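Local coordinates for protein aminotransferase, class III (Deinococcus radiodurans, PDB 3I4J) that probably transfers amino groups between substrates using pyridoxal phosphate as its cofactor, at residues S203-A208 / Q345-G350; Y267-G272 / P300-A305. The protein carries 1 engineered substitution. All coordinates share one frame; numbering follows the deposited sequence.

In the fold
Contacts 1 and 2 lie on opposite sides of the chain's centre, with their own centres about 28 Å apart and their nearest atoms about 18 Å apart. Along the chain, contact 2 is nested inside the loop that contact 1 closes: 203-208 comes first, then 267-272 and 300-305, and finally 345-350. Contact 1 ties a loop following strand 191-196 of the seven-stranded mixed sheet to strand 343-349 of a separate three-stranded antiparallel sheet. Contact 2 sets the approach to strand 271-275, an antiparallel member of the mixed sheet, against helix 300-315 beside the second subunit. One contact thus ties a loop to the small sheet, and the other lies where two chains meet.

Contact 1 of 2, residues S203-A208 / Q345-G350; sequences SDAALA and QVRGTG
Arg-347 reaches from its strand across the type II beta turn Asp-204 to Leu-207, and its guanidinium does most of the joining. The side chain starts beside the turn, with CB 4.4 Å from Ala-206 CB. It bends at the third torsion (chi3 -62°), which lays the guanidinium along the backbone of the turn. NE makes a weak hydrogen bond of 3.1 Å to Ala-205 O. Over the centre of one face sits Leu-207 CA, while CD1 of Leu-207 comes to 3.4 Å from NH1. NH2 does double duty: it donates to Ala-205 O at 2.7 Å, approaching from above the carbonyl plane, and to Asp-204 OD1 at 2.7 Å in a salt bridge. That oxygen is met on its anti side, 24° out of the carboxylate plane, and the carboxylate and guanidinium planes stand 52° apart. Further along the strand, a water donates to Ala-206 O (2.7 Å) and is hydrogen-bonded to Thr-349 OG1. Asp-204 also has partners outside the pair, Lys-165 at OD2 and, weakly, His-400 at OD1. Replacing Arg-347 by an alanine is likely to leave the Ala-205 carbonyl without its two donors and Asp-204 without one of its cationic mates. The gripped carbonyl belongs to the central peptide of the turn, whose own Leu-207 N to Asp-204 O bond closes the turn. One cation thus probably steadies that peptide and, with Lys-165, is likely to offset the charge of a buried carboxylate, fastening the loop to the edge strand of the three-stranded sheet.

Contact 2 of 2, residues Y267-G272 / P300-A305; sequences YAPLAG and PVSVAA
Ala-268 points its methyl group at the helix 300-305 and seats it between residues one turn apart. Its CB lies 3.6 Å from Ala-305 CB and 3.7 Å from Ser-302 CA, while the backbones draw together to 5.1 Å between the CA atoms of Ala-268 and Ser-302. Such closeness suits the small side chains on both sides. Ser-302 leans toward the loop, its OG anti to the carbonyl carbon (chi1 -67°). The hydroxyl comes alongside the methyl of Ala-268 and reaches the start of Pro-269, with OG 4.0 Å from Pro-269 CD; this is van der Waals contact, not a polar bond.

Leu-270, two residues on from Ala-268, also faces the helix. With CG anti to the backbone N (chi1 -178°), the branch extends to the helix and brings its two methyls to different partners: CD2 rests 3.6 Å from the carbonyl oxygen Ser-302 O, whereas CD1 is 4.4 Å from CG2 of Val-303, whose CB is directed away from the loop. At the other end, Tyr-267 offers its CB to Ala-305 CB at 4.3 Å, but its ring leads off from the helix, and its hydroxyl is hydrogen-bonded to Gly-44 O and Arg-47 N.

The contact is buried. Helix 48-60 supplies Met-54 against Ala-305, helix 72-84 places Tyr-77 against both Leu-270 and Val-303, and across the dimer interface Pro-269 packs on Ser-302 of the second subunit. Beyond Leu-270 the chain enters strand 271-275, which lies between strands 91-95 and 256-259 in the mixed sheet, so the first turns of helix 300-315 are set directly against the lead-in to that strand.

Contact 1 of 2, residues S203-A208 / Q345-G350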
loop_
_atom_site.group_PDB
_atom_site.type_symbol
_atom_site.label_atom_id
_atom_site.label_comp_id
_atom_site.label_asym_id
_atom_site.label_seq_id
_atom_site.Cartn_x
_atom_site.Cartn_y
_atom_site.Cartn_z
ATOM N N SER C 203 -11.858 -3.069 17.120
ATOM C CA SER C 203 -12.689 -2.116 17.859
ATOM C C SER C 203 -13.547 -2.740 18.960
ATOM O O SER C 203 -13.705 -2.161 20.035
ATOM C CB SER C 203 -13.584 -1.340 16.890
ATOM O OG SER C 203 -14.455 -2.212 16.193
ATOM N N ASP C 204 -14.111 -3.911 18.685
ATOM C CA ASP C 204 -14.940 -4.619 19.652
ATOM C C ASP C 204 -14.778 -6.088 19.291
ATOM O O ASP C 204 -15.619 -6.667 18.604
ATOM C CB ASP C 204 -16.406 -4.208 19.519
ATOM C CG ASP C 204 -17.181 -4.390 20.811
ATOM O OD1 ASP C 204 -16.966 -5.406 21.506
ATOM O OD2 ASP C 204 -18.014 -3.519 21.130
ATOM N N ALA C 205 -13.675 -6.662 19.759
ATOM C CA ALA C 205 -13.291 -8.043 19.489
ATOM C C ALA C 205 -14.370 -9.069 19.157
ATOM O O ALA C 205 -15.039 -9.601 20.042
ATOM C CB ALA C 205 -12.426 -8.567 20.639
ATOM N N ALA C 206 -14.509 -9.349 17.865
ATOM C CA ALA C 206 -15.439 -10.353 17.366
ATOM C C ALA C 206 -16.921 -10.154 17.651
ATOM O O ALA C 206 -17.681 -11.126 17.672
ATOM C CB ALA C 206 -15.006 -11.732 17.857
ATOM N N LEU C 207 -17.339 -8.914 17.866
ATOM C CA LEU C 207 -18.755 -8.648 18.111
ATOM C C LEU C 207 -19.521 -9.002 16.839
ATOM O O LEU C 207 -19.175 -8.542 15.751
ATOM C CB LEU C 207 -18.979 -7.174 18.446
ATOM C CG LEU C 207 -20.453 -6.803 18.649
ATOM C CD1 LEU C 207 -20.987 -7.551 19.863
ATOM C CD2 LEU C 207 -20.595 -5.299 18.841
ATOM N N ALA C 208 -20.559 -9.820 16.980
ATOM C CA ALA C 208 -21.359 -10.229 15.836
ATOM C C ALA C 208 -22.843 -10.059 16.127
ATOM O O ALA C 208 -23.313 -10.397 17.213
ATOM C CB ALA C 208 -21.069 -11.681 15.480
ATOM N N GLN C 345 -16.680 -11.641 28.877
ATOM C CA GLN C 345 -17.409 -12.212 27.759
ATOM C C GLN C 345 -16.454 -12.855 26.765
ATOM O O GLN C 345 -15.335 -12.380 26.567
ATOM C CB GLN C 345 -18.230 -11.118 27.066
ATOM C CG GLN C 345 -19.030 -11.589 25.861
ATOM C CD GLN C 345 -20.032 -10.549 25.391
ATOM O OE1 GLN C 345 -19.694 -9.376 25.216
ATOM N NE2 GLN C 345 -21.273 -10.974 25.182
ATOM N N VAL C 346 -16.904 -13.950 26.163
ATOM C CA VAL C 346 -16.124 -14.675 25.170
ATOM C C VAL C 346 -16.997 -14.802 23.929
ATOM O O VAL C 346 -18.172 -15.160 24.023
ATOM C CB VAL C 346 -15.723 -16.078 25.677
ATOM C CG1 VAL C 346 -16.959 -16.870 26.063
ATOM C CG2 VAL C 346 -14.943 -16.817 24.599
ATOM N N ARG C 347 -16.421 -14.506 22.768
ATOM C CA ARG C 347 -17.166 -14.557 21.516
ATOM C C ARG C 347 -16.330 -15.113 20.380
ATOM O O ARG C 347 -15.105 -15.025 20.398
ATOM C CB ARG C 347 -17.627 -13.147 21.133
ATOM C CG ARG C 347 -18.431 -12.451 22.205
ATOM C CD ARG C 347 -18.851 -11.052 21.793
ATOM N NE ARG C 347 -17.721 -10.163 21.542
ATOM C CZ ARG C 347 -17.719 -8.865 21.835
ATOM N NH1 ARG C 347 -18.784 -8.309 22.396
ATOM N NH2 ARG C 347 -16.659 -8.118 21.557
ATOM N N GLY C 348 -17.000 -15.670 19.379
ATOM C CA GLY C 348 -16.284 -16.202 18.239
ATOM C C GLY C 348 -17.160 -16.594 17.069
ATOM O O GLY C 348 -18.261 -17.118 17.246
ATOM N N THR C 349 -16.676 -16.305 15.867
ATOM C CA THR C 349 -17.363 -16.666 14.633
ATOM C C THR C 349 -16.224 -17.228 13.789
ATOM O O THR C 349 -15.363 -16.480 13.336
ATOM C CB THR C 349 -17.982 -15.434 13.918
ATOM O OG1 THR C 349 -18.930 -14.794 14.781
ATOM C CG2 THR C 349 -18.712 -15.872 12.664
ATOM N N GLY C 350 -16.208 -18.543 13.593
ATOM C CA GLY C 350 -15.118 -19.144 12.845
ATOM C C GLY C 350 -13.851 -18.924 13.662
ATOM O O GLY C 350 -13.867 -19.093 14.881
HETATM O O HOH W 1 -18.295 -13.702 17.163
#

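Contact 2 of 2, residues Y267-G272 / P300-A305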
loop_
_atom_site.group_PDB
_atom_site.type_symbol
_atom_site.label_atom_id
_atom_site.label_comp_id
_atom_site.label_asym_id
_atom_site.label_seq_id
_atom_site.Cartn_x
_atom_site.Cartn_y
_atom_site.Cartn_z
ATOM N N TYR C 267 1.707 -13.114 2.160
ATOM C CA TYR C 267 2.715 -13.392 1.139
ATOM C C TYR C 267 2.990 -12.215 0.212
ATOM O O TYR C 267 4.044 -12.142 -0.417
ATOM C CB TYR C 267 2.303 -14.643 0.346
ATOM C CG TYR C 267 2.491 -15.881 1.195
ATOM C CD1 TYR C 267 3.741 -16.495 1.286
ATOM C CD2 TYR C 267 1.471 -16.341 2.030
ATOM C CE1 TYR C 267 3.982 -17.517 2.192
ATOM C CE2 TYR C 267 1.702 -17.371 2.949
ATOM C CZ TYR C 267 2.966 -17.948 3.025
ATOM O OH TYR C 267 3.241 -18.921 3.963
ATOM N N ALA C 268 2.049 -11.282 0.148
ATOM C CA ALA C 268 2.207 -10.105 -0.688
ATOM C C ALA C 268 1.204 -9.042 -0.269
ATOM O O ALA C 268 0.142 -9.360 0.271
ATOM C CB ALA C 268 2.007 -10.472 -2.166
ATOM N N PRO C 269 1.534 -7.759 -0.493
ATOM C CA PRO C 269 0.604 -6.688 -0.119
ATOM C C PRO C 269 -0.502 -6.644 -1.170
ATOM O O PRO C 269 -0.328 -6.065 -2.246
ATOM C CB PRO C 269 1.479 -5.432 -0.156
ATOM C CG PRO C 269 2.887 -5.973 -0.015
ATOM C CD PRO C 269 2.847 -7.205 -0.858
ATOM N N LEU C 270 -1.629 -7.269 -0.853
ATOM C CA LEU C 270 -2.761 -7.336 -1.761
ATOM C C LEU C 270 -4.076 -7.124 -1.006
ATOM O O LEU C 270 -4.264 -7.630 0.105
ATOM C CB LEU C 270 -2.781 -8.707 -2.449
ATOM C CG LEU C 270 -3.880 -8.955 -3.484
ATOM C CD1 LEU C 270 -3.620 -8.108 -4.709
ATOM C CD2 LEU C 270 -3.903 -10.429 -3.867
ATOM N N ALA C 271 -4.969 -6.365 -1.629
ATOM C CA ALA C 271 -6.285 -6.051 -1.086
ATOM C C ALA C 271 -7.143 -5.660 -2.281
ATOM O O ALA C 271 -6.677 -5.675 -3.421
ATOM C CB ALA C 271 -6.191 -4.883 -0.104
ATOM N N GLY C 272 -8.393 -5.297 -2.033
ATOM C CA GLY C 272 -9.237 -4.910 -3.143
ATOM C C GLY C 272 -10.699 -4.967 -2.786
ATOM O O GLY C 272 -11.056 -5.153 -1.626
ATOM N N PRO C 300 1.207 -7.830 -10.811
ATOM C CA PRO C 300 1.242 -9.256 -11.153
ATOM C C PRO C 300 1.803 -10.233 -10.124
ATOM O O PRO C 300 1.196 -11.267 -9.866
ATOM C CB PRO C 300 2.031 -9.277 -12.463
ATOM C CG PRO C 300 1.565 -8.012 -13.117
ATOM C CD PRO C 300 1.635 -7.014 -11.962
ATOM N N VAL C 301 2.955 -9.932 -9.539
ATOM C CA VAL C 301 3.518 -10.866 -8.575
ATOM C C VAL C 301 2.634 -10.987 -7.345
ATOM O O VAL C 301 2.451 -12.080 -6.810
ATOM C CB VAL C 301 4.938 -10.453 -8.136
ATOM C CG1 VAL C 301 5.539 -11.542 -7.265
ATOM C CG2 VAL C 301 5.815 -10.225 -9.358
ATOM N N SER C 302 2.084 -9.861 -6.898
ATOM C CA SER C 302 1.218 -9.872 -5.724
ATOM C C SER C 302 -0.085 -10.601 -6.031
ATOM O O SER C 302 -0.617 -11.313 -5.187
ATOM C CB SER C 302 0.940 -8.442 -5.264
ATOM O OG SER C 302 2.135 -7.843 -4.787
ATOM N N VAL C 303 -0.589 -10.421 -7.245
ATOM C CA VAL C 303 -1.819 -11.089 -7.659
ATOM C C VAL C 303 -1.565 -12.595 -7.734
ATOM O O VAL C 303 -2.405 -13.396 -7.322
ATOM C CB VAL C 303 -2.303 -10.542 -9.020
ATOM C CG1 VAL C 303 -3.476 -11.369 -9.550
ATOM C CG2 VAL C 303 -2.732 -9.086 -8.856
ATOM N N ALA C 304 -0.401 -12.980 -8.251
ATOM C CA ALA C 304 -0.045 -14.393 -8.339
ATOM C C ALA C 304 -0.027 -15.001 -6.934
ATOM O O ALA C 304 -0.398 -16.156 -6.744
ATOM C CB ALA C 304 1.329 -14.552 -9.003
ATOM N N ALA C 305 0.415 -14.219 -5.949
ATOM C CA ALA C 305 0.454 -14.695 -4.572
ATOM C C ALA C 305 -0.974 -14.948 -4.103
ATOM O O ALA C 305 -1.252 -15.963 -3.460
ATOM C CB ALA C 305 1.133 -13.663 -3.675
#